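Local coordinates for general stress protein 26 (Bacillus anthracis, PDB 3EC6) that is of unknown function but binds FAD and belongs to the pyridoxamine 5'-phosphate oxidase family, consistent with a flavin-dependent role in the stress response, at residues A[10-15]-A[35-40]; A[95-100]-A[111-116]. One frame throughout, in Å; residues are numbered along the deposited sequence.

Interaction 1 of 2, residues A[10-15]-A[35-40]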
loop_
_atom_site.group_PDB
_atom_site.type_symbol
_atom_site.label_atom_id
_atom_site.label_comp_id
_atom_site.label_asym_id
_atom_site.label_seq_id
_atom_site.Cartn_x
_atom_site.Cartn_y
_atom_site.Cartn_z
ATOM N N THR A 10 1.789 20.213 -1.918
ATOM C CA THR A 10 1.250 20.312 -0.542
ATOM C C THR A 10 1.320 18.916 0.100
ATOM O O THR A 10 1.860 18.739 1.220
ATOM C CB THR A 10 -0.195 20.870 -0.555
ATOM O OG1 THR A 10 -0.219 22.224 -1.060
ATOM C CG2 THR A 10 -0.819 20.840 0.820
ATOM N N ILE A 11 0.833 17.914 -0.650
ATOM C CA ILE A 11 0.848 16.539 -0.153
ATOM C C ILE A 11 2.258 16.057 -0.016
ATOM O O ILE A 11 2.646 15.523 1.027
ATOM C CB ILE A 11 -0.021 15.572 -1.024
ATOM C CG1 ILE A 11 -1.510 15.962 -0.979
ATOM C CG2 ILE A 11 0.153 14.127 -0.563
ATOM C CD1 ILE A 11 -2.144 15.833 0.402
ATOM N N ILE A 12 3.054 16.204 -1.076
ATOM C CA ILE A 12 4.433 15.800 -1.050
ATOM C C ILE A 12 5.229 16.583 0.070
ATOM O O ILE A 12 6.150 16.029 0.615
ATOM C CB ILE A 12 5.067 15.888 -2.481
ATOM C CG1 ILE A 12 4.414 14.862 -3.426
ATOM C CG2 ILE A 12 6.591 15.622 -2.489
ATOM C CD1 ILE A 12 4.661 15.272 -4.895
ATOM N N GLN A 13 4.819 17.807 0.422
ATOM C CA GLN A 13 5.565 18.620 1.419
ATOM C C GLN A 13 5.092 18.339 2.847
ATOM O O GLN A 13 5.668 18.888 3.813
ATOM C CB GLN A 13 5.484 20.130 1.106
ATOM C CG GLN A 13 4.122 20.780 1.454
ATOM C CD GLN A 13 3.967 22.255 0.987
ATOM O OE1 GLN A 13 3.030 22.970 1.415
ATOM N NE2 GLN A 13 4.882 22.704 0.103
ATOM N N GLY A 14 4.045 17.506 2.976
ATOM C CA GLY A 14 3.475 17.178 4.295
ATOM C C GLY A 14 4.120 15.961 4.948
ATOM O O GLY A 14 5.356 15.738 4.834
ATOM N N GLN A 15 3.323 15.163 5.655
ATOM C CA GLN A 15 3.943 13.990 6.309
ATOM C C GLN A 15 4.625 13.036 5.329
ATOM O O GLN A 15 4.231 12.878 4.193
ATOM C CB GLN A 15 3.017 13.247 7.298
ATOM C CG GLN A 15 3.795 12.588 8.502
ATOM C CD GLN A 15 4.162 11.082 8.290
ATOM O OE1 GLN A 15 5.262 10.625 8.658
ATOM N NE2 GLN A 15 3.238 10.327 7.708
ATOM N N PHE A 35 9.043 9.103 2.514
ATOM C CA PHE A 35 9.321 9.673 1.196
ATOM C C PHE A 35 9.928 11.055 1.246
ATOM O O PHE A 35 9.371 11.970 1.901
ATOM C CB PHE A 35 8.010 9.725 0.350
ATOM C CG PHE A 35 7.568 8.392 -0.133
ATOM C CD1 PHE A 35 7.914 7.946 -1.409
ATOM C CD2 PHE A 35 6.827 7.545 0.733
ATOM C CE1 PHE A 35 7.497 6.640 -1.853
ATOM C CE2 PHE A 35 6.458 6.241 0.282
ATOM C CZ PHE A 35 6.779 5.804 -0.992
ATOM N N PHE A 36 11.009 11.239 0.481
ATOM C CA PHE A 36 11.590 12.575 0.229
ATOM C C PHE A 36 11.367 12.957 -1.214
ATOM O O PHE A 36 10.787 12.200 -1.974
ATOM C CB PHE A 36 13.107 12.518 0.506
ATOM C CG PHE A 36 13.421 11.915 1.820
ATOM C CD1 PHE A 36 13.378 12.677 2.963
ATOM C CD2 PHE A 36 13.664 10.545 1.924
ATOM C CE1 PHE A 36 13.623 12.088 4.232
ATOM C CE2 PHE A 36 13.929 9.945 3.186
ATOM C CZ PHE A 36 13.907 10.717 4.321
ATOM N N HIS A 37 11.782 14.160 -1.617
ATOM C CA HIS A 37 11.487 14.517 -3.006
ATOM C C HIS A 37 12.388 15.653 -3.488
ATOM O O HIS A 37 12.976 16.398 -2.648
ATOM C CB HIS A 37 10.014 14.941 -3.140
ATOM C CG HIS A 37 9.790 16.327 -2.690
ATOM N ND1 HIS A 37 9.733 16.663 -1.358
ATOM C CD2 HIS A 37 9.681 17.486 -3.392
ATOM C CE1 HIS A 37 9.595 17.974 -1.252
ATOM N NE2 HIS A 37 9.536 18.494 -2.466
ATOM N N GLU A 38 12.531 15.715 -4.808
ATOM C CA GLU A 38 13.054 16.886 -5.496
ATOM C C GLU A 38 12.057 17.207 -6.575
ATOM O O GLU A 38 11.904 16.452 -7.530
ATOM C CB GLU A 38 14.391 16.573 -6.067
ATOM C CG GLU A 38 15.433 16.830 -5.004
ATOM C CD GLU A 38 16.791 17.011 -5.604
ATOM O OE1 GLU A 38 16.991 16.572 -6.769
ATOM O OE2 GLU A 38 17.664 17.582 -4.912
ATOM N N ASP A 39 11.372 18.327 -6.389
ATOM C CA ASP A 39 10.204 18.629 -7.207
ATOM C C ASP A 39 9.244 17.423 -7.162
ATOM O O ASP A 39 8.827 17.008 -6.074
ATOM C CB ASP A 39 10.630 19.009 -8.613
ATOM C CG ASP A 39 11.342 20.362 -8.642
ATOM O OD1 ASP A 39 10.855 21.311 -7.971
ATOM O OD2 ASP A 39 12.376 20.444 -9.324
ATOM N N PHE A 40 8.858 16.885 -8.316
ATOM C CA PHE A 40 7.870 15.787 -8.272
ATOM C C PHE A 40 8.509 14.413 -8.282
ATOM O O PHE A 40 7.816 13.402 -8.245
ATOM C CB PHE A 40 6.861 15.895 -9.443
ATOM C CG PHE A 40 5.998 17.132 -9.363
ATOM C CD1 PHE A 40 5.049 17.269 -8.354
ATOM C CD2 PHE A 40 6.187 18.178 -10.276
ATOM C CE1 PHE A 40 4.289 18.407 -8.247
ATOM C CE2 PHE A 40 5.402 19.344 -10.185
ATOM C CZ PHE A 40 4.453 19.443 -9.168
#

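Interaction 2 of 2, residues A[95-100]-A[111-116]. With SO4 (sulfate ion), chain C.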
loop_
_atom_site.group_PDB
_atom_site.type_symbol
_atom_site.label_atom_id
_atom_site.label_comp_id
_atom_site.label_asym_id
_atom_site.label_seq_id
_atom_site.Cartn_x
_atom_site.Cartn_y
_atom_site.Cartn_z
ATOM N N LYS A 95 21.545 14.964 1.671
ATOM C CA LYS A 95 20.422 15.906 1.761
ATOM C C LYS A 95 19.264 15.330 2.564
ATOM O O LYS A 95 18.700 15.978 3.447
ATOM C CB LYS A 95 19.973 16.329 0.347
ATOM C CG LYS A 95 18.808 17.298 0.318
ATOM C CD LYS A 95 18.543 17.743 -1.152
ATOM C CE LYS A 95 17.252 18.505 -1.264
ATOM N NZ LYS A 95 17.258 19.204 -2.616
ATOM N N PHE A 96 18.945 14.073 2.302
ATOM C CA PHE A 96 17.744 13.456 2.877
ATOM C C PHE A 96 18.046 12.765 4.195
ATOM O O PHE A 96 17.110 12.365 4.868
ATOM C CB PHE A 96 17.093 12.465 1.877
ATOM C CG PHE A 96 16.673 13.127 0.613
ATOM C CD1 PHE A 96 16.026 14.352 0.655
ATOM C CD2 PHE A 96 16.887 12.489 -0.616
ATOM C CE1 PHE A 96 15.598 14.983 -0.532
ATOM C CE2 PHE A 96 16.477 13.111 -1.817
ATOM C CZ PHE A 96 15.866 14.348 -1.772
ATOM N N TRP A 97 19.328 12.579 4.526
ATOM C CA TRP A 97 19.676 11.841 5.752
ATOM C C TRP A 97 19.004 12.456 6.981
ATOM O O TRP A 97 18.957 13.674 7.119
ATOM C CB TRP A 97 21.189 11.751 5.978
ATOM C CG TRP A 97 21.417 11.069 7.296
ATOM C CD1 TRP A 97 21.699 11.678 8.499
ATOM C CD2 TRP A 97 21.328 9.648 7.562
ATOM N NE1 TRP A 97 21.783 10.715 9.484
ATOM C CE2 TRP A 97 21.576 9.472 8.940
ATOM C CE3 TRP A 97 21.099 8.514 6.763
ATOM C CZ2 TRP A 97 21.560 8.206 9.548
ATOM C CZ3 TRP A 97 21.107 7.245 7.373
ATOM C CH2 TRP A 97 21.348 7.115 8.751
ATOM N N ASN A 98 18.497 11.630 7.884
ATOM C CA ASN A 98 17.965 12.138 9.160
ATOM C C ASN A 98 17.917 10.973 10.130
ATOM O O ASN A 98 18.026 9.810 9.686
ATOM C CB ASN A 98 16.587 12.789 8.992
ATOM C CG ASN A 98 15.535 11.803 8.612
ATOM O OD1 ASN A 98 14.893 11.191 9.478
ATOM N ND2 ASN A 98 15.399 11.548 7.309
ATOM N N ASN A 99 17.705 11.244 11.401
ATOM C CA ASN A 99 17.907 10.172 12.405
ATOM C C ASN A 99 16.798 9.103 12.405
ATOM O O ASN A 99 16.990 8.013 12.950
ATOM C CB ASN A 99 18.156 10.749 13.803
ATOM C CG ASN A 99 19.538 11.441 13.901
ATOM O OD1 ASN A 99 20.443 11.199 13.059
ATOM N ND2 ASN A 99 19.710 12.276 14.924
ATOM N N SER A 100 15.643 9.372 11.766
ATOM C CA SER A 100 14.649 8.324 11.714
ATOM C C SER A 100 15.171 7.130 10.932
ATOM O O SER A 100 14.769 5.978 11.211
ATOM C CB SER A 100 13.354 8.819 11.068
ATOM O OG SER A 100 12.915 9.980 11.787
ATOM N N PRO A 111 27.787 2.326 3.602
ATOM C CA PRO A 111 27.789 1.808 2.224
ATOM C C PRO A 111 26.492 1.099 1.811
ATOM O O PRO A 111 26.216 1.010 0.607
ATOM C CB PRO A 111 28.975 0.805 2.213
ATOM C CG PRO A 111 29.285 0.568 3.582
ATOM C CD PRO A 111 28.886 1.739 4.390
ATOM N N ASN A 112 25.696 0.632 2.785
ATOM C CA ASN A 112 24.411 0.021 2.506
ATOM C C ASN A 112 23.281 1.012 2.177
ATOM O O ASN A 112 22.232 0.585 1.727
ATOM C CB ASN A 112 23.968 -0.874 3.670
ATOM C CG ASN A 112 24.944 -2.046 3.882
ATOM O OD1 ASN A 112 25.384 -2.656 2.886
ATOM N ND2 ASN A 112 25.249 -2.381 5.123
ATOM N N TYR A 113 23.516 2.314 2.396
ATOM C CA TYR A 113 22.458 3.317 2.143
ATOM C C TYR A 113 22.385 3.607 0.640
ATOM O O TYR A 113 23.345 4.049 0.013
ATOM C CB TYR A 113 22.851 4.571 2.933
ATOM C CG TYR A 113 22.037 5.847 2.747
ATOM C CD1 TYR A 113 20.744 5.826 2.181
ATOM C CD2 TYR A 113 22.576 7.080 3.204
ATOM C CE1 TYR A 113 20.038 6.971 2.029
ATOM C CE2 TYR A 113 21.853 8.277 3.076
ATOM C CZ TYR A 113 20.575 8.184 2.474
ATOM O OH TYR A 113 19.853 9.353 2.352
ATOM N N VAL A 114 21.222 3.358 0.078
ATOM C CA VAL A 114 20.967 3.808 -1.303
ATOM C C VAL A 114 19.622 4.484 -1.287
ATOM O O VAL A 114 18.825 4.344 -0.332
ATOM C CB VAL A 114 20.929 2.629 -2.313
ATOM C CG1 VAL A 114 22.299 1.948 -2.360
ATOM C CG2 VAL A 114 19.829 1.598 -1.942
ATOM N N LEU A 115 19.353 5.206 -2.361
ATOM C CA LEU A 115 18.026 5.797 -2.564
ATOM C C LEU A 115 17.297 5.068 -3.697
ATOM O O LEU A 115 17.884 4.746 -4.730
ATOM C CB LEU A 115 18.128 7.288 -2.926
ATOM C CG LEU A 115 18.639 8.208 -1.813
ATOM C CD1 LEU A 115 19.013 9.561 -2.445
ATOM C CD2 LEU A 115 17.614 8.363 -0.704
ATOM N N ILE A 116 15.996 4.833 -3.490
ATOM C CA ILE A 116 15.148 4.463 -4.623
ATOM C C ILE A 116 14.567 5.772 -5.188
ATOM O O ILE A 116 13.966 6.551 -4.463
ATOM C CB ILE A 116 14.034 3.595 -4.154
ATOM C CG1 ILE A 116 14.577 2.299 -3.580
ATOM C CG2 ILE A 116 13.096 3.341 -5.335
ATOM C CD1 ILE A 116 13.462 1.415 -2.939
HETATM S S SO4 C . 11.630 9.600 14.905
HETATM O O1 SO4 C . 12.719 8.652 14.617
HETATM O O2 SO4 C . 10.456 8.836 15.346
HETATM O O3 SO4 C . 12.039 10.540 15.954
HETATM O O4 SO4 C . 11.288 10.445 13.758
#

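Interaction 1 of 2, residues A[10-15]-A[35-40]
Ile12, in the last turn of helix 4-13, carries this contact with two different methyl groups, one laid on the imidazole of His37 and the other set against the rim of the Phe40 ring.

The CH-pi contact comes first. Ile12 CG2 sits over one face of the His37 ring, 3.6 Å from its centroid and 24° off the ring normal, so the methyl is displaced toward the rim instead of being centred. Its nearest ring atom is His37 CG, 3.3 Å from Ile12 CG2, with His37 ND1 next at 3.5 Å. The imidazole reaches this place because His37 CG stands between its own backbone N and carbonyl carbon (chi1 79°), which swings the ring up from the strand to the methyl.

The purely apolar contact uses the other branch. Ile12 CG1 lies beside the backbone N, and the extended second torsion (chi2 160°) carries Ile12 CD1 to Phe40 CD1 at 4.0 Å. That methyl arrives close to the plane of the phenyl ring, at its edge, and the two side chains run roughly perpendicular to each other. One isoleucine thus meets one ring over a face and the other at an edge.

No hydrogen bond joins the two segments; 176 Å² of surface is buried, chiefly by these three residues. Leu42 of strand 41-47 touches both Ile12 and His37, tying the pair to the sheet, while Lys5, Ile8 and Thr9 of helix 4-13 pack against Phe40.

The arrangement is that of a helix lying on a beta sheet: in this flavin-binding, split-barrel type of fold the N-terminal helix packs with its last turn on the end of strand 27-38 and, along more of its length, on Phe40 in the two-residue turn that leads into strand 41-47.

Interaction 2 of 2, residues A[95-100]-A[111-116]
Trp97 and Tyr113 meet at a slant that is neither a stack nor an edge-to-face pair: the six-membered ring of the indole and the phenol ring have planes 57° apart, with centroids separated by 5.7 Å. The closest carbons are Trp97 CE3 and Tyr113 CE2, at 3.8 Å. Both side chains leave with CG anti to the backbone N (chi1 173° for Tyr113), which sends the phenol off strand 113-126 toward the end of helix 90-96. There its hydroxyl is hydrogen-bonded to the backbone O of Lys93.

The second apolar pair is Phe96 with Leu115. Leu115 CD1 approaches the edge of the phenyl ring near its plane, 4.1 Å from Phe96 CD2, and the side chains cross at about a right angle. Tyr43 adds a further ring beside Phe96.

Just after the helix, Asn98 uses both ends of its amide. Asn98 ND2 donates almost in its own amide plane to Phe96 O (3.1 Å), and Asn98 OD1 accepts from Ser100 N at 3.0 Å, an Asx turn. Ser100 OG in turn donates to O4 of a sulfate at 2.6 Å, an ion probably from the crystallisation liquor that Arg103 also binds.

Between the two segments the contact is apolar and aromatic; the phenol hydroxyl adds one polar tie from the strand to the helix at Lys93 O, and the Asn98 amide shapes the chain as it leaves the helix.

Interactions 1 and 2 follow one another along the chain, with centres about 16 Å apart, and both pack against the same antiparallel sheet. They touch directly through strand 27-38 and helix 90-96: Glu38 OE2 forms a 2.8 Å salt bridge with Lys95 NZ, and Phe36 CB lies 3.4 Å from Phe96 CD1, the two rings being inclined by only about 15°. Phe36 CZ also approaches Asn98 ND2 at 3.4 Å. No residue of either contact belongs to the flavin pocket, which includes Arg68, Tyr77 and Tyr124. The side chain of Tyr113 in interaction 2 is about 8 Å from a bound FAD, whereas that of His37 in interaction 1 is about 13 Å away.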